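PDB 5YZW: Ifi204, which probably acts as an interferon-inducible immune sensor of DNA, which it recognises through HIN domains built from OB folds. Local coordinates for residues D5-L16 and P59-G70. Sequence-based numbering, arbitrary orientation.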
loop_
_atom_site.group_PDB
_atom_site.type_symbol
_atom_site.label_atom_id
_atom_site.label_comp_id
_atom_site.label_asym_id
_atom_site.label_seq_id
_atom_site.Cartn_x
_atom_site.Cartn_y
_atom_site.Cartn_z
ATOM N N ASP A 5 -0.239 7.991 -18.712
ATOM C CA ASP A 5 -1.606 7.615 -18.361
ATOM C C ASP A 5 -2.175 8.693 -17.441
ATOM O O ASP A 5 -2.485 8.473 -16.270
ATOM C CB ASP A 5 -1.644 6.235 -17.712
ATOM C CG ASP A 5 -3.081 5.710 -17.515
ATOM O OD1 ASP A 5 -3.930 5.905 -18.414
ATOM O OD2 ASP A 5 -3.373 5.097 -16.465
ATOM N N HIS A 6 -2.295 9.892 -17.998
ATOM C CA HIS A 6 -2.745 11.041 -17.232
ATOM C C HIS A 6 -4.263 11.164 -17.305
ATOM O O HIS A 6 -4.875 10.861 -18.331
ATOM C CB HIS A 6 -2.080 12.314 -17.751
ATOM C CG HIS A 6 -2.731 13.571 -17.269
ATOM N ND1 HIS A 6 -3.526 14.352 -18.077
ATOM C CD2 HIS A 6 -2.705 14.182 -16.060
ATOM C CE1 HIS A 6 -3.964 15.389 -17.386
ATOM N NE2 HIS A 6 -3.484 15.308 -16.160
ATOM N N HIS A 7 -4.870 11.599 -16.203
ATOM C CA HIS A 7 -6.318 11.751 -16.130
ATOM C C HIS A 7 -6.655 13.113 -15.556
ATOM O O HIS A 7 -6.101 13.516 -14.533
ATOM C CB HIS A 7 -6.960 10.648 -15.291
ATOM C CG HIS A 7 -6.766 9.283 -15.863
ATOM N ND1 HIS A 7 -7.647 8.718 -16.762
ATOM C CD2 HIS A 7 -5.778 8.375 -15.683
ATOM C CE1 HIS A 7 -7.213 7.518 -17.105
ATOM N NE2 HIS A 7 -6.080 7.287 -16.465
ATOM N N HIS A 8 -7.559 13.823 -16.226
ATOM C CA HIS A 8 -7.971 15.142 -15.762
ATOM C C HIS A 8 -8.714 15.066 -14.438
ATOM O O HIS A 8 -8.559 15.946 -13.591
ATOM C CB HIS A 8 -8.863 15.813 -16.813
ATOM C CG HIS A 8 -8.141 16.185 -18.068
ATOM N ND1 HIS A 8 -7.068 17.051 -18.079
ATOM C CD2 HIS A 8 -8.320 15.790 -19.349
ATOM C CE1 HIS A 8 -6.623 17.181 -19.316
ATOM N NE2 HIS A 8 -7.363 16.422 -20.106
ATOM N N GLY A 9 -9.554 14.048 -14.249
ATOM C CA GLY A 9 -10.436 14.064 -13.102
ATOM C C GLY A 9 -11.510 15.105 -13.320
ATOM O O GLY A 9 -11.710 15.566 -14.452
ATOM N N PRO A 10 -12.232 15.499 -12.246
ATOM C CA PRO A 10 -12.002 14.993 -10.876
ATOM C C PRO A 10 -12.664 13.643 -10.550
ATOM O O PRO A 10 -13.758 13.357 -11.043
ATOM C CB PRO A 10 -12.604 16.094 -10.003
ATOM C CG PRO A 10 -13.786 16.662 -10.869
ATOM C CD PRO A 10 -13.356 16.463 -12.322
ATOM N N LYS A 11 -11.983 12.817 -9.746
ATOM C CA LYS A 11 -12.576 11.616 -9.160
ATOM C C LYS A 11 -12.957 11.919 -7.718
ATOM O O LYS A 11 -12.121 12.390 -6.936
ATOM C CB LYS A 11 -11.616 10.412 -9.185
ATOM C CG LYS A 11 -12.305 9.055 -8.832
ATOM C CD LYS A 11 -11.291 7.857 -8.669
ATOM C CE LYS A 11 -10.490 7.644 -9.930
ATOM N NZ LYS A 11 -11.383 7.389 -11.104
ATOM N N GLN A 12 -14.202 11.627 -7.361
ATOM C CA GLN A 12 -14.745 11.947 -6.045
ATOM C C GLN A 12 -14.733 10.687 -5.203
ATOM O O GLN A 12 -15.412 9.716 -5.540
ATOM C CB GLN A 12 -16.176 12.490 -6.139
ATOM C CG GLN A 12 -16.281 13.985 -6.270
ATOM C CD GLN A 12 -17.723 14.467 -6.207
ATOM O OE1 GLN A 12 -18.608 13.757 -5.712
ATOM N NE2 GLN A 12 -17.962 15.692 -6.684
ATOM N N VAL A 13 -13.971 10.700 -4.105
ATOM C CA VAL A 13 -13.743 9.482 -3.329
ATOM C C VAL A 13 -13.855 9.746 -1.833
ATOM O O VAL A 13 -13.682 10.869 -1.351
ATOM C CB VAL A 13 -12.373 8.821 -3.640
ATOM C CG1 VAL A 13 -12.259 8.495 -5.105
ATOM C CG2 VAL A 13 -11.215 9.738 -3.227
ATOM N N MET A 14 -14.124 8.673 -1.098
ATOM C CA MET A 14 -13.958 8.668 0.343
ATOM C C MET A 14 -12.633 8.000 0.698
ATOM O O MET A 14 -12.315 6.929 0.180
ATOM C CB MET A 14 -15.103 7.939 1.040
ATOM C CG MET A 14 -15.069 8.191 2.542
ATOM S SD MET A 14 -16.297 7.304 3.497
ATOM C CE MET A 14 -17.680 8.461 3.457
ATOM N N VAL A 15 -11.864 8.649 1.569
ATOM C CA VAL A 15 -10.630 8.082 2.114
ATOM C C VAL A 15 -10.978 6.965 3.086
ATOM O O VAL A 15 -11.712 7.182 4.052
ATOM C CB VAL A 15 -9.805 9.170 2.811
ATOM C CG1 VAL A 15 -8.507 8.577 3.363
ATOM C CG2 VAL A 15 -9.537 10.329 1.852
ATOM N N LEU A 16 -10.435 5.768 2.845
ATOM C CA LEU A 16 -10.670 4.623 3.721
ATOM C C LEU A 16 -9.554 4.411 4.740
ATOM O O LEU A 16 -9.826 4.227 5.926
ATOM C CB LEU A 16 -10.852 3.352 2.886
ATOM C CG LEU A 16 -12.020 3.402 1.886
ATOM C CD1 LEU A 16 -12.303 2.026 1.331
ATOM C CD2 LEU A 16 -13.272 3.979 2.500
ATOM N N PRO A 59 -9.074 9.378 7.179
ATOM C CA PRO A 59 -10.157 8.406 6.993
ATOM C C PRO A 59 -11.529 9.039 7.206
ATOM O O PRO A 59 -11.758 9.749 8.183
ATOM C CB PRO A 59 -9.840 7.346 8.047
ATOM C CG PRO A 59 -8.291 7.346 8.096
ATOM C CD PRO A 59 -7.956 8.824 7.979
ATOM N N ARG A 60 -12.436 8.793 6.256
ATOM C CA ARG A 60 -13.829 9.245 6.171
ATOM C C ARG A 60 -13.972 10.627 5.531
ATOM O O ARG A 60 -15.091 11.043 5.260
ATOM C CB ARG A 60 -14.563 9.241 7.525
ATOM C CG ARG A 60 -14.408 7.923 8.273
ATOM C CD ARG A 60 -15.230 7.867 9.548
ATOM N NE ARG A 60 -16.630 7.498 9.321
ATOM C CZ ARG A 60 -17.080 6.506 8.546
ATOM N NH1 ARG A 60 -16.261 5.688 7.894
ATOM N NH2 ARG A 60 -18.388 6.316 8.446
ATOM N N ASN A 61 -12.881 11.343 5.267
ATOM C CA ASN A 61 -12.968 12.588 4.509
ATOM C C ASN A 61 -13.351 12.284 3.065
ATOM O O ASN A 61 -12.936 11.276 2.493
ATOM C CB ASN A 61 -11.625 13.323 4.562
ATOM C CG ASN A 61 -11.733 14.810 4.265
ATOM O OD1 ASN A 61 -12.836 15.391 4.209
ATOM N ND2 ASN A 61 -10.572 15.446 4.092
ATOM N N ILE A 62 -14.169 13.144 2.468
ATOM C CA ILE A 62 -14.538 12.999 1.064
ATOM C C ILE A 62 -13.794 14.070 0.277
ATOM O O ILE A 62 -13.729 15.229 0.701
ATOM C CB ILE A 62 -16.062 13.074 0.876
ATOM C CG1 ILE A 62 -16.706 11.940 1.675
ATOM C CG2 ILE A 62 -16.429 12.862 -0.565
ATOM C CD1 ILE A 62 -18.191 12.118 1.870
ATOM N N ILE A 63 -13.160 13.664 -0.830
ATOM C CA ILE A 63 -12.192 14.511 -1.526
ATOM C C ILE A 63 -12.366 14.330 -3.030
ATOM O O ILE A 63 -12.978 13.365 -3.496
ATOM C CB ILE A 63 -10.717 14.200 -1.099
ATOM C CG1 ILE A 63 -10.326 12.777 -1.480
ATOM C CG2 ILE A 63 -10.497 14.428 0.402
ATOM C CD1 ILE A 63 -8.856 12.381 -1.110
ATOM N N ALA A 64 -11.831 15.286 -3.794
ATOM C CA ALA A 64 -11.905 15.266 -5.256
ATOM C C ALA A 64 -10.476 15.271 -5.786
ATOM O O ALA A 64 -9.686 16.147 -5.424
ATOM C CB ALA A 64 -12.720 16.472 -5.788
ATOM N N ILE A 65 -10.124 14.281 -6.605
ATOM C CA ILE A 65 -8.748 14.115 -7.073
ATOM C C ILE A 65 -8.691 14.434 -8.565
ATOM O O ILE A 65 -9.378 13.789 -9.363
ATOM C CB ILE A 65 -8.218 12.695 -6.809
ATOM C CG1 ILE A 65 -8.278 12.341 -5.315
ATOM C CG2 ILE A 65 -6.788 12.575 -7.328
ATOM C CD1 ILE A 65 -7.836 10.881 -5.010
ATOM N N SER A 66 -7.834 15.379 -8.949
ATOM C CA SER A 66 -7.644 15.722 -10.356
ATOM C C SER A 66 -6.179 15.598 -10.759
ATOM O O SER A 66 -5.296 15.442 -9.920
ATOM C CB SER A 66 -8.146 17.150 -10.642
ATOM O OG SER A 66 -9.422 17.354 -10.072
ATOM N N ASP A 67 -5.953 15.742 -12.067
ATOM C CA ASP A 67 -4.643 15.604 -12.691
ATOM C C ASP A 67 -3.806 14.525 -12.021
ATOM O O ASP A 67 -2.739 14.829 -11.472
ATOM C CB ASP A 67 -3.904 16.943 -12.674
ATOM C CG ASP A 67 -4.625 18.012 -13.485
ATOM O OD1 ASP A 67 -4.691 17.874 -14.730
ATOM O OD2 ASP A 67 -5.136 18.979 -12.881
ATOM N N TYR A 68 -4.278 13.287 -12.048
ATOM C CA TYR A 68 -3.613 12.174 -11.398
ATOM C C TYR A 68 -3.140 11.207 -12.468
ATOM O O TYR A 68 -3.570 11.268 -13.622
ATOM C CB TYR A 68 -4.548 11.483 -10.399
ATOM C CG TYR A 68 -5.846 10.941 -10.991
ATOM C CD1 TYR A 68 -5.913 9.646 -11.497
ATOM C CD2 TYR A 68 -7.004 11.712 -11.022
ATOM C CE1 TYR A 68 -7.085 9.133 -12.029
ATOM C CE2 TYR A 68 -8.204 11.196 -11.557
ATOM C CZ TYR A 68 -8.228 9.917 -12.051
ATOM O OH TYR A 68 -9.373 9.381 -12.585
ATOM N N PHE A 69 -2.236 10.327 -12.082
ATOM C CA PHE A 69 -1.591 9.435 -13.026
ATOM C C PHE A 69 -1.808 7.997 -12.594
ATOM O O PHE A 69 -1.731 7.689 -11.397
ATOM C CB PHE A 69 -0.099 9.715 -13.118
ATOM C CG PHE A 69 0.229 11.022 -13.757
ATOM C CD1 PHE A 69 0.186 12.195 -13.025
ATOM C CD2 PHE A 69 0.586 11.076 -15.099
ATOM C CE1 PHE A 69 0.484 13.404 -13.619
ATOM C CE2 PHE A 69 0.891 12.278 -15.698
ATOM C CZ PHE A 69 0.838 13.446 -14.957
ATOM N N GLY A 70 -2.084 7.136 -13.561
ATOM C CA GLY A 70 -2.169 5.711 -13.325
ATOM C C GLY A 70 -0.858 5.053 -13.693
ATOM O O GLY A 70 -0.372 5.201 -14.814
#
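With chi1 at 58°, Tyr-68 holds CG between its own backbone N and carbonyl carbon, which brings the ring to His-7: CB of His-7 sits over one face in a CH-pi contact, 3.8 Å from the Tyr-68 ring centroid, while the imidazole is slid off to the side, so the two rings barely overlap. The hydroxyl reaches Lys-11, whose chain bends at its last two torsions to set NZ 3.2 Å from Tyr-68 OH, a weak hydrogen bond; Lys-11 also makes a cation-pi contact with Phe-44. Putting an alanine at Tyr-68 is likely to uncover His-7 CB and leave the Lys-11 ammonium without its phenol partner. On the other face of the sheet, His-6 lies alongside Asp-67; in the conformer described NE2 is 3.2 Å from Asp-67 OD1, but Asp-67 has a second conformer, so this hydrogen bond is probably not always made. His-6 CD2 meanwhile rests over one face of Phe-69. Asp-67 and Tyr-68 together face His-7, a G1 bulge, and beyond it the antiparallel ladder resumes one residue out of step. There Val-13 CG2 meets Ile-63 CG1 at 3.6 Å, and Val-15 CG2 touches Ile-63 CD1 at 3.7 Å, inside the OB-type barrel. Paired backbone bonds and apolar contacts thus zip 11-16 to 62-65, whereas the bulged end adds polar side-chain bonds that are weak or conformer-dependent.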